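Long-range contact in similarities with probable monooxygenase (Photorhabdus luminescens, PDB 4HB9), which binds flavin-adenine dinucleotide and is probably a flavin-dependent monooxygenase: residues P217-V229 with E239-A251. Sequence-based numbering, arbitrary orientation.
Sequences PDWLFISMWRAPV and EIDNFIVWVYVAA
Trp225 and Val245 meet across a long antiparallel beta hairpin, strands 218-228 and 240-251, in the middle of the mixed sheet that stands beside the flavin in this aromatic-hydroxylase-like fold. Hydrogen-bonded pairs alternate with non-hydrogen-bonded ones from Trp219-Val249 up to Ala227-Asp241, and Val229 N reaches Glu239 O at 2.8 Å beyond the last.

Val245 can be traced outward from the backbone: its CB stands over the indole of Trp225, 3.8 Å above the ring plane. From there CG1, placed between the backbone N and the carbonyl carbon (chi1 47°), turns to the neighbouring strand and lies 3.4 Å from Ser223 C, while it also brushes the five-membered ring. CG2 goes over the six-membered ring, 3.7 Å from its centroid and 14° off the normal, a CH-pi contact. The valine thus backs one face of a tryptophan that touches the FAD and Tyr43. Close by, NE2 of His46, an FAD-binding residue, is hydrogen-bonded to the backbone O of Met224.

Toward the turn, the Phe243 ring turns its edge to Ala227 O, 3.4 Å from CE2; Arg189 of strand 179-191 makes a cation-pi contact with this ring. On the side of the sheet that carries Met224, the selenomethionine chain bends at chi3 and brings CE to 3.5 Å from Asn242 CB. Leu220, Ile222, Ile244 and Trp246 share that side and pack against helix 280-287.

At the open end of the hairpin, away from the connecting loop, the buried Tyr248 OH donates to Asp218 OD2 at 2.6 Å, on the anti side of the carboxylate and 24° out of its plane, while Ser216 OG holds Asp218 OD1.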
loop_
_atom_site.group_PDB
_atom_site.type_symbol
_atom_site.label_atom_id
_atom_site.label_comp_id
_atom_site.label_asym_id
_atom_site.label_seq_id
_atom_site.Cartn_x
_atom_site.Cartn_y
_atom_site.Cartn_z
ATOM N N PRO A 217 -23.216 13.228 5.922
ATOM C CA PRO A 217 -22.527 12.038 6.403
ATOM C C PRO A 217 -21.361 11.631 5.485
ATOM O O PRO A 217 -21.352 10.552 4.907
ATOM C CB PRO A 217 -23.629 10.989 6.400
ATOM C CG PRO A 217 -24.532 11.394 5.279
ATOM C CD PRO A 217 -24.528 12.902 5.326
ATOM N N ASP A 218 -20.394 12.509 5.357
ATOM C CA ASP A 218 -19.263 12.269 4.467
ATOM C C ASP A 218 -18.095 13.098 4.932
ATOM O O ASP A 218 -18.159 13.741 5.993
ATOM C CB ASP A 218 -19.674 12.508 2.991
ATOM C CG ASP A 218 -20.376 13.851 2.755
ATOM O OD1 ASP A 218 -20.347 14.753 3.595
ATOM O OD2 ASP A 218 -20.955 13.987 1.664
ATOM N N TRP A 219 -16.985 13.054 4.206
ATOM C CA TRP A 219 -15.742 13.581 4.742
ATOM C C TRP A 219 -14.811 13.939 3.599
ATOM O O TRP A 219 -14.861 13.284 2.568
ATOM C CB TRP A 219 -15.101 12.475 5.578
ATOM C CG TRP A 219 -13.988 12.856 6.480
ATOM C CD1 TRP A 219 -12.680 13.044 6.147
ATOM C CD2 TRP A 219 -14.070 13.004 7.891
ATOM N NE1 TRP A 219 -11.945 13.339 7.267
ATOM C CE2 TRP A 219 -12.780 13.308 8.355
ATOM C CE3 TRP A 219 -15.114 12.907 8.812
ATOM C CZ2 TRP A 219 -12.505 13.514 9.703
ATOM C CZ3 TRP A 219 -14.836 13.098 10.145
ATOM C CH2 TRP A 219 -13.555 13.398 10.582
ATOM N N LEU A 220 -13.930 14.904 3.808
ATOM C CA LEU A 220 -12.860 15.207 2.823
ATOM C C LEU A 220 -11.526 15.312 3.532
ATOM O O LEU A 220 -11.348 16.125 4.470
ATOM C CB LEU A 220 -13.126 16.473 2.034
ATOM C CG LEU A 220 -12.176 16.733 0.855
ATOM C CD1 LEU A 220 -12.483 15.830 -0.349
ATOM C CD2 LEU A 220 -12.307 18.174 0.404
ATOM N N PHE A 221 -10.602 14.443 3.123
ATOM C CA PHE A 221 -9.271 14.388 3.700
ATOM C C PHE A 221 -8.322 15.026 2.686
ATOM O O PHE A 221 -8.438 14.756 1.492
ATOM C CB PHE A 221 -8.880 12.942 4.040
ATOM C CG PHE A 221 -7.492 12.819 4.576
ATOM C CD1 PHE A 221 -7.169 13.362 5.816
ATOM C CD2 PHE A 221 -6.481 12.230 3.826
ATOM C CE1 PHE A 221 -5.874 13.300 6.301
ATOM C CE2 PHE A 221 -5.179 12.157 4.309
ATOM C CZ PHE A 221 -4.882 12.680 5.558
ATOM N N ILE A 222 -7.416 15.885 3.145
ATOM C CA ILE A 222 -6.456 16.555 2.259
ATOM C C ILE A 222 -5.028 16.344 2.758
ATOM O O ILE A 222 -4.729 16.608 3.920
ATOM C CB ILE A 222 -6.733 18.066 2.187
ATOM C CG1 ILE A 222 -8.149 18.308 1.652
ATOM C CG2 ILE A 222 -5.703 18.779 1.313
ATOM C CD1 ILE A 222 -8.621 19.739 1.741
ATOM N N SER A 223 -4.130 15.919 1.878
ATOM C CA SER A 223 -2.731 15.761 2.268
ATOM C C SER A 223 -1.852 15.988 1.075
ATOM O O SER A 223 -2.281 16.664 0.126
ATOM C CB SER A 223 -2.510 14.381 2.897
ATOM O OG SER A 223 -1.207 14.289 3.473
HETATM N N MSE A 224 -0.633 15.434 1.094
HETATM C CA MSE A 224 0.299 15.638 -0.008
HETATM C C MSE A 224 1.015 14.382 -0.392
HETATM O O MSE A 224 1.294 13.531 0.460
HETATM C CB MSE A 224 1.318 16.701 0.414
HETATM C CG MSE A 224 0.733 18.088 0.118
HETATM SE SE MSE A 224 2.034 19.524 0.462
HETATM C CE MSE A 224 3.371 18.986 -0.860
ATOM N N TRP A 225 1.289 14.250 -1.681
ATOM C CA TRP A 225 2.110 13.176 -2.210
ATOM C C TRP A 225 3.284 13.754 -2.999
ATOM O O TRP A 225 3.171 14.790 -3.643
ATOM C CB TRP A 225 1.338 12.346 -3.205
ATOM C CG TRP A 225 0.349 11.355 -2.671
ATOM C CD1 TRP A 225 0.335 10.753 -1.455
ATOM C CD2 TRP A 225 -0.764 10.817 -3.406
ATOM N NE1 TRP A 225 -0.751 9.888 -1.376
ATOM C CE2 TRP A 225 -1.433 9.919 -2.561
ATOM C CE3 TRP A 225 -1.269 11.035 -4.685
ATOM C CZ2 TRP A 225 -2.579 9.235 -2.969
ATOM C CZ3 TRP A 225 -2.390 10.329 -5.094
ATOM C CH2 TRP A 225 -3.021 9.450 -4.243
ATOM N N ARG A 226 4.373 13.010 -3.017
ATOM C CA ARG A 226 5.360 13.142 -4.062
ATOM C C ARG A 226 5.021 12.115 -5.135
ATOM O O ARG A 226 4.761 10.958 -4.831
ATOM C CB ARG A 226 6.753 13.003 -3.463
ATOM C CG ARG A 226 7.073 14.318 -2.755
ATOM C CD ARG A 226 8.449 14.405 -2.251
ATOM N NE ARG A 226 9.473 14.387 -3.289
ATOM C CZ ARG A 226 9.952 15.459 -3.914
ATOM N NH1 ARG A 226 9.429 16.665 -3.691
ATOM N NH2 ARG A 226 10.943 15.315 -4.788
ATOM N N ALA A 227 4.934 12.552 -6.377
ATOM C CA ALA A 227 4.455 11.695 -7.450
ATOM C C ALA A 227 4.933 12.186 -8.806
ATOM O O ALA A 227 5.283 13.339 -8.950
ATOM C CB ALA A 227 2.935 11.634 -7.414
ATOM N N PRO A 228 4.929 11.319 -9.809
ATOM C CA PRO A 228 5.361 11.738 -11.125
ATOM C C PRO A 228 4.349 12.649 -11.859
ATOM O O PRO A 228 3.147 12.430 -11.817
ATOM C CB PRO A 228 5.589 10.427 -11.863
ATOM C CG PRO A 228 4.851 9.384 -11.107
ATOM C CD PRO A 228 4.567 9.892 -9.740
ATOM N N VAL A 229 4.873 13.667 -12.523
ATOM C CA VAL A 229 4.070 14.596 -13.314
ATOM C C VAL A 229 3.427 13.828 -14.465
ATOM O O VAL A 229 2.238 13.936 -14.687
ATOM C CB VAL A 229 4.927 15.750 -13.866
ATOM C CG1 VAL A 229 4.142 16.612 -14.863
ATOM C CG2 VAL A 229 5.445 16.591 -12.729
ATOM N N GLU A 239 9.530 12.602 -13.572
ATOM C CA GLU A 239 9.685 13.938 -13.025
ATOM C C GLU A 239 8.823 14.070 -11.762
ATOM O O GLU A 239 7.596 14.119 -11.833
ATOM C CB GLU A 239 9.261 14.986 -14.070
ATOM C CG GLU A 239 9.355 16.416 -13.590
ATOM C CD GLU A 239 8.788 17.412 -14.597
ATOM O OE1 GLU A 239 8.405 17.008 -15.724
ATOM O OE2 GLU A 239 8.735 18.609 -14.249
ATOM N N ILE A 240 9.466 14.145 -10.606
ATOM C CA ILE A 240 8.724 14.085 -9.341
ATOM C C ILE A 240 8.376 15.493 -8.862
ATOM O O ILE A 240 9.237 16.377 -8.846
ATOM C CB ILE A 240 9.521 13.346 -8.265
ATOM C CG1 ILE A 240 9.951 11.969 -8.783
ATOM C CG2 ILE A 240 8.703 13.251 -6.975
ATOM C CD1 ILE A 240 8.817 11.028 -9.152
ATOM N N ASP A 241 7.114 15.699 -8.498
ATOM C CA ASP A 241 6.683 16.981 -7.942
ATOM C C ASP A 241 5.736 16.731 -6.778
ATOM O O ASP A 241 5.333 15.576 -6.511
ATOM C CB ASP A 241 6.008 17.821 -9.029
ATOM C CG ASP A 241 6.068 19.347 -8.767
ATOM O OD1 ASP A 241 6.575 19.817 -7.718
ATOM O OD2 ASP A 241 5.542 20.073 -9.631
ATOM N N ASN A 242 5.418 17.815 -6.086
ATOM C CA ASN A 242 4.441 17.831 -5.018
ATOM C C ASN A 242 3.026 17.912 -5.578
ATOM O O ASN A 242 2.743 18.715 -6.492
ATOM C CB ASN A 242 4.686 19.037 -4.089
ATOM C CG ASN A 242 6.095 19.074 -3.525
ATOM O OD1 ASN A 242 6.865 20.004 -3.794
ATOM N ND2 ASN A 242 6.438 18.084 -2.741
ATOM N N PHE A 243 2.152 17.065 -5.029
ATOM C CA PHE A 243 0.751 17.043 -5.378
ATOM C C PHE A 243 -0.055 17.163 -4.101
ATOM O O PHE A 243 0.283 16.513 -3.094
ATOM C CB PHE A 243 0.381 15.720 -6.069
ATOM C CG PHE A 243 0.802 15.656 -7.505
ATOM C CD1 PHE A 243 -0.105 15.900 -8.523
ATOM C CD2 PHE A 243 2.115 15.356 -7.838
ATOM C CE1 PHE A 243 0.279 15.868 -9.847
ATOM C CE2 PHE A 243 2.517 15.362 -9.168
ATOM C CZ PHE A 243 1.586 15.587 -10.170
ATOM N N ILE A 244 -1.130 17.954 -4.146
ATOM C CA ILE A 244 -2.149 17.856 -3.111
ATOM C C ILE A 244 -2.979 16.625 -3.451
ATOM O O ILE A 244 -3.338 16.393 -4.612
ATOM C CB ILE A 244 -3.026 19.126 -3.005
ATOM C CG1 ILE A 244 -2.146 20.309 -2.628
ATOM C CG2 ILE A 244 -4.142 18.930 -1.984
ATOM C CD1 ILE A 244 -2.877 21.620 -2.418
ATOM N N VAL A 245 -3.238 15.808 -2.450
ATOM C CA VAL A 245 -4.114 14.688 -2.627
ATOM C C VAL A 245 -5.360 14.978 -1.831
ATOM O O VAL A 245 -5.281 15.425 -0.683
ATOM C CB VAL A 245 -3.471 13.319 -2.255
ATOM C CG1 VAL A 245 -2.739 13.321 -0.919
ATOM C CG2 VAL A 245 -4.527 12.212 -2.271
ATOM N N TRP A 246 -6.508 14.727 -2.439
ATOM C CA TRP A 246 -7.790 14.796 -1.711
ATOM C C TRP A 246 -8.528 13.470 -1.783
ATOM O O TRP A 246 -8.444 12.725 -2.785
ATOM C CB TRP A 246 -8.660 15.941 -2.206
ATOM C CG TRP A 246 -8.956 15.941 -3.670
ATOM C CD1 TRP A 246 -8.256 16.596 -4.641
ATOM C CD2 TRP A 246 -10.001 15.228 -4.349
ATOM N NE1 TRP A 246 -8.800 16.354 -5.867
ATOM C CE2 TRP A 246 -9.873 15.519 -5.730
ATOM C CE3 TRP A 246 -11.027 14.387 -3.931
ATOM C CZ2 TRP A 246 -10.738 15.017 -6.676
ATOM C CZ3 TRP A 246 -11.875 13.863 -4.878
ATOM C CH2 TRP A 246 -11.727 14.174 -6.240
ATOM N N VAL A 247 -9.251 13.167 -0.711
ATOM C CA VAL A 247 -10.000 11.916 -0.641
ATOM C C VAL A 247 -11.401 12.209 -0.153
ATOM O O VAL A 247 -11.572 12.678 0.964
ATOM C CB VAL A 247 -9.341 10.892 0.295
ATOM C CG1 VAL A 247 -10.085 9.583 0.202
ATOM C CG2 VAL A 247 -7.867 10.691 -0.058
ATOM N N TYR A 248 -12.384 12.011 -1.018
ATOM C CA TYR A 248 -13.780 12.209 -0.628
ATOM C C TYR A 248 -14.293 10.873 -0.174
ATOM O O TYR A 248 -14.159 9.890 -0.900
ATOM C CB TYR A 248 -14.645 12.747 -1.780
ATOM C CG TYR A 248 -16.123 12.782 -1.449
ATOM C CD1 TYR A 248 -16.661 13.747 -0.589
ATOM C CD2 TYR A 248 -16.963 11.830 -1.943
ATOM C CE1 TYR A 248 -18.003 13.738 -0.257
ATOM C CE2 TYR A 248 -18.310 11.818 -1.640
ATOM C CZ TYR A 248 -18.831 12.758 -0.798
ATOM O OH TYR A 248 -20.180 12.702 -0.513
ATOM N N VAL A 249 -14.870 10.852 1.028
ATOM C CA VAL A 249 -15.328 9.599 1.678
ATOM C C VAL A 249 -16.810 9.699 2.009
ATOM O O VAL A 249 -17.240 10.690 2.577
ATOM C CB VAL A 249 -14.517 9.309 2.951
ATOM C CG1 VAL A 249 -14.852 7.952 3.525
ATOM C CG2 VAL A 249 -13.035 9.381 2.669
ATOM N N ALA A 250 -17.582 8.693 1.613
ATOM C CA ALA A 250 -19.024 8.685 1.838
ATOM C C ALA A 250 -19.550 7.278 1.889
ATOM O O ALA A 250 -18.827 6.344 1.631
ATOM C CB ALA A 250 -19.737 9.437 0.716
ATOM N N ALA A 251 -20.831 7.132 2.203
ATOM C CA ALA A 251 -21.449 5.796 2.218
ATOM C C ALA A 251 -21.560 5.308 0.789
ATOM O O ALA A 251 -21.884 6.089 -0.126
ATOM C CB ALA A 251 -22.821 5.846 2.881
HETATM O O HOH W 1 -22.665 9.314 2.974
HETATM O O HOH W 2 8.157 17.729 -0.708
#